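Local coordinates for protein succinate dehydrogenase (Membrane anchor subunit) (Mycolicibacterium smegmatis, PDB 7D6V) that forms the membrane anchor of a succinate dehydrogenase, binds a membrane-embedded Rieske-type [2Fe-2S] cluster and ubiquinone, and so probably passes electrons to quinone, at residues 109-114 with 242-247; 124-129 with 136-141; 157-162 with 201-206. One frame throughout, in Å; residues are numbered along the deposited sequence.

Interaction 1. Residues 109-114 with 242-247; sequences AFRLTC and LFAWIT. With FES (Fe2/s2 (inorganic) cluster), chain J; PEV ((1S)-2-{[(2-aminoethoxy)(hydroxy)phosphoryl]oxy}-1-[(palmitoyloxy)methyl]ethyl stearate), chain I.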
# COMPACT_ATOMS: atom_id res chain seq x y z
N ALA C 109 -13.66 -23.29 -31.78
CA ALA C 109 -14.38 -22.26 -31.04
C ALA C 109 -13.96 -22.23 -29.58
O ALA C 109 -13.88 -21.15 -28.97
CB ALA C 109 -15.88 -22.49 -31.16
N PHE C 110 -13.68 -23.39 -29.00
CA PHE C 110 -13.25 -23.46 -27.61
C PHE C 110 -11.93 -22.75 -27.40
O PHE C 110 -11.75 -22.03 -26.42
CB PHE C 110 -13.14 -24.92 -27.18
CG PHE C 110 -12.61 -25.12 -25.79
CD1 PHE C 110 -13.31 -24.66 -24.69
CD2 PHE C 110 -11.41 -25.77 -25.58
CE1 PHE C 110 -12.82 -24.84 -23.42
CE2 PHE C 110 -10.91 -25.95 -24.31
CZ PHE C 110 -11.63 -25.49 -23.23
N ARG C 111 -10.98 -22.93 -28.32
CA ARG C 111 -9.71 -22.24 -28.18
C ARG C 111 -9.78 -20.79 -28.66
O ARG C 111 -8.96 -19.98 -28.24
CB ARG C 111 -8.61 -23.00 -28.91
CG ARG C 111 -8.12 -24.19 -28.12
CD ARG C 111 -6.85 -24.77 -28.70
NE ARG C 111 -6.44 -25.98 -28.01
CZ ARG C 111 -5.43 -26.05 -27.16
NH1 ARG C 111 -4.72 -24.97 -26.89
NH2 ARG C 111 -5.12 -27.20 -26.58
N LEU C 112 -10.74 -20.46 -29.52
CA LEU C 112 -10.90 -19.07 -29.95
C LEU C 112 -11.54 -18.22 -28.87
O LEU C 112 -11.26 -17.02 -28.79
CB LEU C 112 -11.74 -19.03 -31.23
CG LEU C 112 -11.43 -17.89 -32.20
CD1 LEU C 112 -10.01 -17.99 -32.70
CD2 LEU C 112 -12.41 -17.93 -33.36
N THR C 113 -12.41 -18.80 -28.05
CA THR C 113 -13.03 -18.06 -26.96
C THR C 113 -12.27 -18.20 -25.65
O THR C 113 -12.68 -17.62 -24.64
CB THR C 113 -14.48 -18.52 -26.76
OG1 THR C 113 -14.53 -19.94 -26.62
CG2 THR C 113 -15.33 -18.11 -27.96
N CYS C 114 -11.16 -18.93 -25.66
CA CYS C 114 -10.36 -19.10 -24.45
C CYS C 114 -9.88 -17.73 -23.97
O CYS C 114 -9.51 -16.88 -24.78
CB CYS C 114 -9.16 -20.01 -24.73
SG CYS C 114 -7.80 -19.83 -23.55
N LEU C 242 0.70 -21.85 -19.97
CA LEU C 242 1.66 -22.86 -20.38
C LEU C 242 0.97 -24.08 -20.99
O LEU C 242 1.45 -24.64 -21.98
CB LEU C 242 2.52 -23.27 -19.18
CG LEU C 242 3.69 -24.21 -19.43
CD1 LEU C 242 4.86 -23.45 -20.01
CD2 LEU C 242 4.08 -24.92 -18.15
N PHE C 243 -0.15 -24.50 -20.40
CA PHE C 243 -0.81 -25.72 -20.85
C PHE C 243 -1.39 -25.57 -22.25
O PHE C 243 -1.44 -26.54 -23.00
CB PHE C 243 -1.89 -26.13 -19.85
CG PHE C 243 -1.35 -26.46 -18.49
CD1 PHE C 243 -0.16 -27.14 -18.34
CD2 PHE C 243 -2.05 -26.08 -17.35
CE1 PHE C 243 0.34 -27.43 -17.09
CE2 PHE C 243 -1.55 -26.37 -16.09
CZ PHE C 243 -0.36 -27.05 -15.96
N ALA C 244 -1.82 -24.36 -22.63
CA ALA C 244 -2.32 -24.15 -23.98
C ALA C 244 -1.25 -24.44 -25.02
O ALA C 244 -1.47 -25.22 -25.96
CB ALA C 244 -2.84 -22.72 -24.12
N TRP C 245 -0.07 -23.84 -24.86
CA TRP C 245 1.02 -24.06 -25.80
C TRP C 245 1.50 -25.50 -25.75
O TRP C 245 1.82 -26.09 -26.79
CB TRP C 245 2.16 -23.09 -25.50
CG TRP C 245 1.85 -21.67 -25.84
CD1 TRP C 245 1.66 -20.65 -24.96
CD2 TRP C 245 1.69 -21.12 -27.14
NE1 TRP C 245 1.39 -19.49 -25.64
CE2 TRP C 245 1.41 -19.75 -26.98
CE3 TRP C 245 1.77 -21.64 -28.44
CZ2 TRP C 245 1.19 -18.90 -28.07
CZ3 TRP C 245 1.56 -20.80 -29.51
CH2 TRP C 245 1.27 -19.44 -29.32
N ILE C 246 1.56 -26.09 -24.55
CA ILE C 246 2.01 -27.46 -24.43
C ILE C 246 1.07 -28.41 -25.15
O ILE C 246 1.51 -29.34 -25.84
CB ILE C 246 2.18 -27.84 -22.94
CG1 ILE C 246 3.42 -27.18 -22.36
CG2 ILE C 246 2.26 -29.35 -22.78
CD1 ILE C 246 3.66 -27.52 -20.92
N THR C 247 -0.24 -28.19 -25.02
CA THR C 247 -1.19 -29.07 -25.68
C THR C 247 -1.18 -28.87 -27.19
O THR C 247 -1.37 -29.83 -27.95
CB THR C 247 -2.60 -28.88 -25.11
OG1 THR C 247 -2.98 -27.50 -25.23
CG2 THR C 247 -2.65 -29.32 -23.67
FE1 FES J . -8.84 -20.88 -21.56
FE2 FES J . -11.22 -21.91 -20.85
S1 FES J . -10.41 -19.94 -20.33
S2 FES J . -9.63 -22.88 -22.01
C48 PEV I . -4.97 -23.07 -31.21
C47 PEV I . -5.95 -22.76 -32.33
C46 PEV I . -6.65 -21.43 -32.08
C45 PEV I . -5.75 -20.27 -32.49
C44 PEV I . -6.55 -19.10 -33.03
C43 PEV I . -5.73 -17.81 -33.05
C42 PEV I . -6.05 -16.99 -34.29
C41 PEV I . -6.95 -15.82 -33.95
C40 PEV I . -6.84 -14.71 -34.98
C39 PEV I . -8.21 -14.17 -35.34
C38 PEV I . -8.70 -13.22 -34.26
C37 PEV I . -8.23 -11.80 -34.54
C36 PEV I . -9.39 -10.81 -34.45
C35 PEV I . -9.43 -10.13 -33.09
C34 PEV I . -10.07 -8.76 -33.21
C33 PEV I . -11.39 -8.83 -33.96
C32 PEV I . -11.70 -7.50 -34.62
C31 PEV I . -12.58 -6.65 -33.72
O31 PEV I . -12.17 -6.26 -32.69
O2 PEV I . -13.88 -6.33 -34.13
C2 PEV I . -14.03 -4.97 -34.40
C1 PEV I . -14.68 -4.31 -33.19
O3P PEV I . -13.66 -3.83 -32.36
P PEV I . -13.57 -2.21 -32.07
O1P PEV I . -12.87 -1.52 -33.22
O2P PEV I . -12.81 -1.97 -30.79
O4P PEV I . -15.10 -1.61 -31.94
C4 PEV I . -15.65 -0.94 -33.04
C5 PEV I . -17.13 -1.30 -33.11
N6 PEV I . -17.64 -1.08 -34.45
C3 PEV I . -14.92 -4.81 -35.64
O3 PEV I . -14.42 -5.67 -36.62
C11 PEV I . -15.26 -6.75 -36.91
O11 PEV I . -16.35 -6.56 -37.34
C12 PEV I . -14.79 -8.18 -36.66
C13 PEV I . -15.06 -9.09 -37.85
C14 PEV I . -14.17 -10.33 -37.83
C15 PEV I . -14.17 -11.03 -36.47
C16 PEV I . -14.66 -12.47 -36.58
C17 PEV I . -13.89 -13.45 -35.70
C18 PEV I . -12.82 -12.79 -34.84
C19 PEV I . -12.98 -13.10 -33.35
C20 PEV I . -14.27 -13.84 -33.02
C21 PEV I . -14.19 -14.56 -31.67
C22 PEV I . -15.21 -15.69 -31.55
C23 PEV I . -16.51 -15.26 -30.86
C24 PEV I . -17.71 -15.93 -31.51
C25 PEV I . -17.91 -17.36 -31.02
C26 PEV I . -17.86 -18.37 -32.16
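The guanidinium of Arg111 meets helix 240-264 with its edge: Thr247 OG1 and Ala244 O both lie near its plane. The main bond is a nearly straight one from NH2 to the hydroxyl (NH2 to OG1 2.5 Å, 166° at the hydrogen), only 8° out of the guanidinium plane. Two weak NH1 bonds, to the carbonyl of Ala244 (NH1 to O 3.4 Å) and to Tyr117, may help to orient the group. The Phe110 ring stands obliquely to the cluster, its CZ 3.5 Å from S2, and the His155 ring meets it with the planes at about 15°. The Arg111 chain is extended from CG to NE, long enough to bridge segments whose closest CA atoms, Arg111 and Ala244, are 8.7 Å apart. On the way it passes the lipid, with CD 3.6 Å from PEV C48. Cys114, the N-cap of helix 115-124, binds the first iron (SG to FE1 2.5 Å), and His240 is that iron's other protein ligand. The contact therefore ties two segments beside the metal site by polar bonds buried near the centre of the chain. Helix 188-204 packs against it through Tyr202, helix 155-175 lies along Phe110, and helix 115-124 borders Ala244.

Interaction 2. Residues 124-129 with 136-141; sequences SVWQSP and EPHAKY. With PEV ((1S)-2-{[(2-aminoethoxy)(hydroxy)phosphoryl]oxy}-1-[(palmitoyloxy)methyl]ethyl stearate), chain I.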
# COMPACT_ATOMS: atom_id res chain seq x y z
N SER C 124 -1.55 -9.55 -30.33
CA SER C 124 -0.69 -9.84 -31.47
C SER C 124 -1.31 -9.43 -32.81
O SER C 124 -0.64 -8.80 -33.63
CB SER C 124 -0.35 -11.33 -31.49
OG SER C 124 0.29 -11.72 -30.30
N VAL C 125 -2.56 -9.80 -33.06
CA VAL C 125 -3.20 -9.55 -34.34
C VAL C 125 -3.95 -8.23 -34.34
O VAL C 125 -3.79 -7.41 -35.24
CB VAL C 125 -4.13 -10.73 -34.69
CG1 VAL C 125 -4.74 -10.53 -36.07
CG2 VAL C 125 -3.38 -12.04 -34.60
N TRP C 126 -4.78 -8.01 -33.32
CA TRP C 126 -5.60 -6.82 -33.27
C TRP C 126 -4.85 -5.62 -32.70
O TRP C 126 -5.36 -4.50 -32.79
CB TRP C 126 -6.86 -7.09 -32.44
CG TRP C 126 -7.96 -6.07 -32.61
CD1 TRP C 126 -8.65 -5.44 -31.62
CD2 TRP C 126 -8.49 -5.57 -33.85
NE1 TRP C 126 -9.57 -4.58 -32.16
CE2 TRP C 126 -9.49 -4.64 -33.52
CE3 TRP C 126 -8.21 -5.81 -35.20
CZ2 TRP C 126 -10.22 -3.95 -34.49
CZ3 TRP C 126 -8.93 -5.13 -36.16
CH2 TRP C 126 -9.92 -4.21 -35.80
N GLN C 127 -3.66 -5.83 -32.15
CA GLN C 127 -2.80 -4.76 -31.64
C GLN C 127 -3.53 -3.90 -30.62
O GLN C 127 -3.38 -2.68 -30.60
CB GLN C 127 -2.27 -3.88 -32.78
CG GLN C 127 -1.87 -4.60 -34.05
CD GLN C 127 -0.80 -5.65 -33.84
OE1 GLN C 127 0.05 -5.51 -32.97
NE2 GLN C 127 -0.83 -6.70 -34.64
N SER C 128 -4.34 -4.53 -29.76
CA SER C 128 -5.14 -3.73 -28.85
C SER C 128 -4.21 -3.02 -27.87
O SER C 128 -4.08 -1.80 -27.97
CB SER C 128 -6.21 -4.58 -28.16
OG SER C 128 -7.30 -4.81 -29.03
N PRO C 129 -3.53 -3.68 -26.94
CA PRO C 129 -2.14 -3.27 -26.72
C PRO C 129 -1.21 -4.19 -27.49
O PRO C 129 -1.27 -5.41 -27.30
CB PRO C 129 -1.97 -3.36 -25.21
CG PRO C 129 -2.93 -4.37 -24.78
CD PRO C 129 -4.07 -4.37 -25.76
N GLU C 136 -1.87 2.78 -29.10
CA GLU C 136 -2.62 1.98 -30.05
C GLU C 136 -2.53 2.54 -31.47
O GLU C 136 -2.48 3.76 -31.67
CB GLU C 136 -4.09 1.93 -29.66
CG GLU C 136 -4.40 0.86 -28.68
CD GLU C 136 -5.85 0.82 -28.27
OE1 GLU C 136 -6.39 1.86 -27.86
OE2 GLU C 136 -6.46 -0.26 -28.35
N PRO C 137 -2.54 1.67 -32.48
CA PRO C 137 -2.84 2.11 -33.85
C PRO C 137 -4.32 2.25 -34.15
O PRO C 137 -4.68 2.38 -35.32
CB PRO C 137 -2.22 0.99 -34.70
CG PRO C 137 -2.29 -0.21 -33.83
CD PRO C 137 -2.08 0.27 -32.43
N HIS C 138 -5.18 2.23 -33.14
CA HIS C 138 -6.62 2.36 -33.30
C HIS C 138 -7.10 3.67 -32.69
O HIS C 138 -6.59 4.10 -31.65
CB HIS C 138 -7.37 1.20 -32.63
CG HIS C 138 -6.99 -0.15 -33.16
ND1 HIS C 138 -7.44 -0.63 -34.37
CD2 HIS C 138 -6.23 -1.13 -32.63
CE1 HIS C 138 -6.97 -1.85 -34.56
NE2 HIS C 138 -6.22 -2.17 -33.52
N ALA C 139 -8.07 4.31 -33.34
CA ALA C 139 -8.63 5.55 -32.84
C ALA C 139 -9.87 5.33 -31.97
O ALA C 139 -10.06 6.03 -30.98
CB ALA C 139 -8.98 6.48 -34.00
N LYS C 140 -10.70 4.36 -32.33
CA LYS C 140 -11.87 3.99 -31.55
C LYS C 140 -11.66 2.61 -30.94
O LYS C 140 -10.89 1.80 -31.46
CB LYS C 140 -13.14 4.00 -32.40
CG LYS C 140 -13.48 5.36 -32.98
CD LYS C 140 -13.86 6.33 -31.88
CE LYS C 140 -14.28 7.67 -32.44
NZ LYS C 140 -14.62 8.63 -31.35
N TYR C 141 -12.34 2.36 -29.82
CA TYR C 141 -12.22 1.08 -29.14
C TYR C 141 -13.48 0.83 -28.34
O TYR C 141 -13.84 1.64 -27.48
CB TYR C 141 -10.99 1.06 -28.23
CG TYR C 141 -10.91 -0.13 -27.31
CD1 TYR C 141 -10.42 -1.34 -27.76
CD2 TYR C 141 -11.33 -0.04 -25.99
CE1 TYR C 141 -10.34 -2.43 -26.92
CE2 TYR C 141 -11.26 -1.12 -25.15
CZ TYR C 141 -10.77 -2.31 -25.62
OH TYR C 141 -10.70 -3.39 -24.77
C48 PEV I . -4.97 -23.07 -31.21
C47 PEV I . -5.95 -22.76 -32.33
C46 PEV I . -6.65 -21.43 -32.08
C45 PEV I . -5.75 -20.27 -32.49
C44 PEV I . -6.55 -19.10 -33.03
C43 PEV I . -5.73 -17.81 -33.05
C42 PEV I . -6.05 -16.99 -34.29
C41 PEV I . -6.95 -15.82 -33.95
C40 PEV I . -6.84 -14.71 -34.98
C39 PEV I . -8.21 -14.17 -35.34
C38 PEV I . -8.70 -13.22 -34.26
C37 PEV I . -8.23 -11.80 -34.54
C36 PEV I . -9.39 -10.81 -34.45
C35 PEV I . -9.43 -10.13 -33.09
C34 PEV I . -10.07 -8.76 -33.21
C33 PEV I . -11.39 -8.83 -33.96
C32 PEV I . -11.70 -7.50 -34.62
C31 PEV I . -12.58 -6.65 -33.72
O31 PEV I . -12.17 -6.26 -32.69
O2 PEV I . -13.88 -6.33 -34.13
C2 PEV I . -14.03 -4.97 -34.40
C1 PEV I . -14.68 -4.31 -33.19
O3P PEV I . -13.66 -3.83 -32.36
P PEV I . -13.57 -2.21 -32.07
O1P PEV I . -12.87 -1.52 -33.22
O2P PEV I . -12.81 -1.97 -30.79
O4P PEV I . -15.10 -1.61 -31.94
C4 PEV I . -15.65 -0.94 -33.04
C5 PEV I . -17.13 -1.30 -33.11
N6 PEV I . -17.64 -1.08 -34.45
C3 PEV I . -14.92 -4.81 -35.64
O3 PEV I . -14.42 -5.67 -36.62
C11 PEV I . -15.26 -6.75 -36.91
O11 PEV I . -16.35 -6.56 -37.34
C12 PEV I . -14.79 -8.18 -36.66
C13 PEV I . -15.06 -9.09 -37.85
C14 PEV I . -14.17 -10.33 -37.83
C15 PEV I . -14.17 -11.03 -36.47
C16 PEV I . -14.66 -12.47 -36.58
C17 PEV I . -13.89 -13.45 -35.70
C18 PEV I . -12.82 -12.79 -34.84
C19 PEV I . -12.98 -13.10 -33.35
C20 PEV I . -14.27 -13.84 -33.02
C21 PEV I . -14.19 -14.56 -31.67
C22 PEV I . -15.21 -15.69 -31.55
C23 PEV I . -16.51 -15.26 -30.86
C24 PEV I . -17.71 -15.93 -31.51
C25 PEV I . -17.91 -17.36 -31.02
C26 PEV I . -17.86 -18.37 -32.16
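His138 reaches across to the backbone of Trp126, and this is where the contact is tight. Its NE2 donates to the carbonyl (NE2 to Trp126 O 2.6 Å, 159° at the hydrogen), approaching almost in line with the C=O bond and staying close to the imidazole plane. That bond uses the NE2 proton and pins the ring at its edge. The same imidazole also lies against the indole: CE1 sits 3.7 Å above one face of Trp126, displaced toward the rim, and the two planes are inclined at 34°, an oblique pairing. The opposite face of the indole belongs to the phospholipid, whose ester carbonyl oxygen O31 lies 3.0 Å above it, again toward the rim. With CG anti to the backbone N (chi1 -164°), Trp126 is thus held as a flat wedge between protein and the ester region of the lipid, a common place for tryptophan at a membrane interface.

The looser, more exposed side is that of Pro137 and Gln127. Pro137 lays its ring on the aliphatic base of Gln127 (CG to CB 3.8 Å) by van der Waals contact alone, while the amide OE1 of Gln127 turns to Thr130. A further, buried end lies against the neighbouring iron-sulfur subunit: Glu136 OE2 is hydrogen-bonded to His156 of that subunit, and the Tyr141 hydroxyl to its Tyr202 and Asn204. The segments thus line both the lipid headgroup and the subunit interface; Tyr141 CA is 3.5 Å from the phosphate oxygen O2P.

Neither segment is regular structure for most of its length. They form a loop that leaves the end of helix 115-124, where Ser124 and Val125 rest on helix 33-55, and runs on toward helix 147-150.

Interaction 3. Residues 157-162 with 201-206; sequences YFFYAA and VYTLSC. With FES (Fe2/s2 (inorganic) cluster), chain J.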
# COMPACT_ATOMS: atom_id res chain seq x y z
N TYR C 157 -19.97 -22.86 -22.77
CA TYR C 157 -20.63 -23.91 -23.53
C TYR C 157 -19.63 -24.66 -24.40
O TYR C 157 -19.71 -25.88 -24.54
CB TYR C 157 -21.76 -23.30 -24.36
CG TYR C 157 -22.90 -22.85 -23.50
CD1 TYR C 157 -24.02 -23.64 -23.32
CD2 TYR C 157 -22.84 -21.63 -22.84
CE1 TYR C 157 -25.05 -23.22 -22.52
CE2 TYR C 157 -23.87 -21.21 -22.04
CZ TYR C 157 -24.97 -22.01 -21.88
OH TYR C 157 -26.00 -21.59 -21.08
N PHE C 158 -18.67 -23.94 -24.97
CA PHE C 158 -17.57 -24.61 -25.65
C PHE C 158 -16.71 -25.38 -24.66
O PHE C 158 -16.09 -26.38 -25.03
CB PHE C 158 -16.74 -23.60 -26.43
CG PHE C 158 -17.52 -22.91 -27.51
CD1 PHE C 158 -18.10 -23.63 -28.53
CD2 PHE C 158 -17.68 -21.54 -27.49
CE1 PHE C 158 -18.83 -23.01 -29.51
CE2 PHE C 158 -18.40 -20.90 -28.48
CZ PHE C 158 -18.97 -21.64 -29.49
N PHE C 159 -16.68 -24.96 -23.40
CA PHE C 159 -16.02 -25.74 -22.36
C PHE C 159 -16.73 -27.07 -22.12
O PHE C 159 -16.09 -28.11 -21.98
CB PHE C 159 -15.92 -24.92 -21.08
CG PHE C 159 -15.63 -25.74 -19.85
CD1 PHE C 159 -14.38 -26.29 -19.66
CD2 PHE C 159 -16.60 -25.94 -18.90
CE1 PHE C 159 -14.11 -27.03 -18.54
CE2 PHE C 159 -16.34 -26.68 -17.77
CZ PHE C 159 -15.09 -27.23 -17.59
N TYR C 160 -18.07 -27.04 -22.07
CA TYR C 160 -18.82 -28.29 -21.95
C TYR C 160 -18.57 -29.20 -23.15
O TYR C 160 -18.36 -30.42 -23.01
CB TYR C 160 -20.31 -28.00 -21.81
CG TYR C 160 -20.67 -26.98 -20.76
CD1 TYR C 160 -19.98 -26.92 -19.56
CD2 TYR C 160 -21.71 -26.09 -20.96
CE1 TYR C 160 -20.30 -25.98 -18.60
CE2 TYR C 160 -22.04 -25.15 -20.00
CZ TYR C 160 -21.34 -25.11 -18.82
OH TYR C 160 -21.66 -24.18 -17.86
N ALA C 161 -18.59 -28.62 -24.36
CA ALA C 161 -18.32 -29.40 -25.56
C ALA C 161 -16.91 -29.99 -25.52
O ALA C 161 -16.69 -31.13 -25.94
CB ALA C 161 -18.50 -28.53 -26.80
N ALA C 162 -15.95 -29.22 -25.01
CA ALA C 162 -14.58 -29.71 -24.89
C ALA C 162 -14.48 -30.84 -23.87
O ALA C 162 -13.66 -31.74 -24.05
CB ALA C 162 -13.65 -28.56 -24.51
N VAL C 201 -5.66 -31.77 -18.54
CA VAL C 201 -5.13 -30.73 -17.66
C VAL C 201 -5.50 -29.34 -18.19
O VAL C 201 -5.95 -28.47 -17.44
CB VAL C 201 -3.61 -30.88 -17.51
CG1 VAL C 201 -3.03 -29.71 -16.73
CG2 VAL C 201 -3.28 -32.18 -16.83
N TYR C 202 -5.34 -29.14 -19.50
CA TYR C 202 -5.68 -27.85 -20.09
C TYR C 202 -7.17 -27.55 -19.97
O TYR C 202 -7.57 -26.42 -19.68
CB TYR C 202 -5.24 -27.81 -21.55
CG TYR C 202 -5.77 -26.62 -22.31
CD1 TYR C 202 -5.36 -25.33 -21.98
CD2 TYR C 202 -6.68 -26.77 -23.34
CE1 TYR C 202 -5.84 -24.24 -22.67
CE2 TYR C 202 -7.17 -25.69 -24.03
CZ TYR C 202 -6.75 -24.42 -23.69
OH TYR C 202 -7.23 -23.34 -24.38
N THR C 203 -8.01 -28.56 -20.21
CA THR C 203 -9.45 -28.36 -20.10
C THR C 203 -9.88 -28.06 -18.67
O THR C 203 -10.78 -27.25 -18.45
CB THR C 203 -10.18 -29.60 -20.63
OG1 THR C 203 -9.65 -29.94 -21.92
CG2 THR C 203 -11.67 -29.33 -20.77
N LEU C 204 -9.24 -28.70 -17.69
CA LEU C 204 -9.62 -28.49 -16.30
C LEU C 204 -8.98 -27.26 -15.68
O LEU C 204 -9.39 -26.86 -14.59
CB LEU C 204 -9.27 -29.73 -15.47
CG LEU C 204 -10.04 -31.00 -15.80
CD1 LEU C 204 -9.71 -32.09 -14.80
CD2 LEU C 204 -11.53 -30.73 -15.83
N SER C 205 -8.00 -26.65 -16.34
CA SER C 205 -7.46 -25.38 -15.87
C SER C 205 -8.19 -24.18 -16.47
O SER C 205 -7.75 -23.04 -16.30
CB SER C 205 -5.96 -25.29 -16.19
OG SER C 205 -5.73 -25.17 -17.57
N CYS C 206 -9.30 -24.43 -17.17
CA CYS C 206 -10.06 -23.36 -17.80
C CYS C 206 -10.66 -22.38 -16.79
O CYS C 206 -11.06 -22.76 -15.69
CB CYS C 206 -11.17 -23.94 -18.68
SG CYS C 206 -12.55 -22.81 -18.99
FE1 FES J . -8.84 -20.88 -21.56
FE2 FES J . -11.22 -21.91 -20.85
S1 FES J . -10.41 -19.94 -20.33
S2 FES J . -9.63 -22.88 -22.01
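This contact forms part of the wall of the iron-sulfur site, where helix 188-204 ends and the chain turns at Cys206 to begin helix 207-215. Cys206 is the N-cap of that next helix and a cluster ligand at once: its SG binds the second iron (SG to FE2 2.5 Å) and caps a backbone N just beyond. His155, at the start of helix 155-175, is the other protein ligand of this iron. One cysteine and one histidine on an iron differ from the classical Rieske centre, where both histidines sit on one iron and both cysteines on the other.

Phe159 comes from the facing helix and touches this turn with one side of its ring. Its CG is anti to the backbone N (chi1 163°), which carries the ring over to the end of helix 188-204. There CE1 meets the carbonyl of Thr203 at the ring edge, near its plane (CE1 to O 3.3 Å), and the methyl CG2 of Thr203 is 4.0 Å from the same CE1. The Cys206 sulfur lies 4.6 Å from the ring centroid, 36° off the normal: an oblique sulfur-aromatic contact that places an apolar ring beside the thiolate ligand. One turn on, Ala162 CB is 4.3 Å from Thr203 CG2, and its small size suits the close approach of the helices, the CA atoms of Ala162 and Thr203 being 7.1 Å apart. No hydrogen bond crosses between the segments, and the Thr203 hydroxyl is bonded back to Leu199 O of its own helix.

Helix 104-112 flanks Ala162, helix 207-215 meets the Phe159 ring through Cys209, and helix 240-264 packs on Tyr202, whose ring lies nearly parallel to that of the ligand His240.

How the interactions relate
Interactions 1 and 3 are two sides of one metal site: their centres are 9 Å apart, and each supplies a cysteine to a different iron. They also touch directly, Phe110 CD1 lying 3.3 Å from Phe158 O and Arg111 CZ 3.6 Å from Tyr202 CE2, so the two contacts form one continuous packed region beside the cluster. Interaction 2 lies farther off, its centre about 22 Å from that of interaction 1 and 28 Å from that of interaction 3. The phospholipid spans the first of these gaps, with headgroup and esters at 124-129 and 136-141 and an acyl tail end at Arg111. Ile154 of the ubiquinone pocket is the residue just before the iron ligand His155.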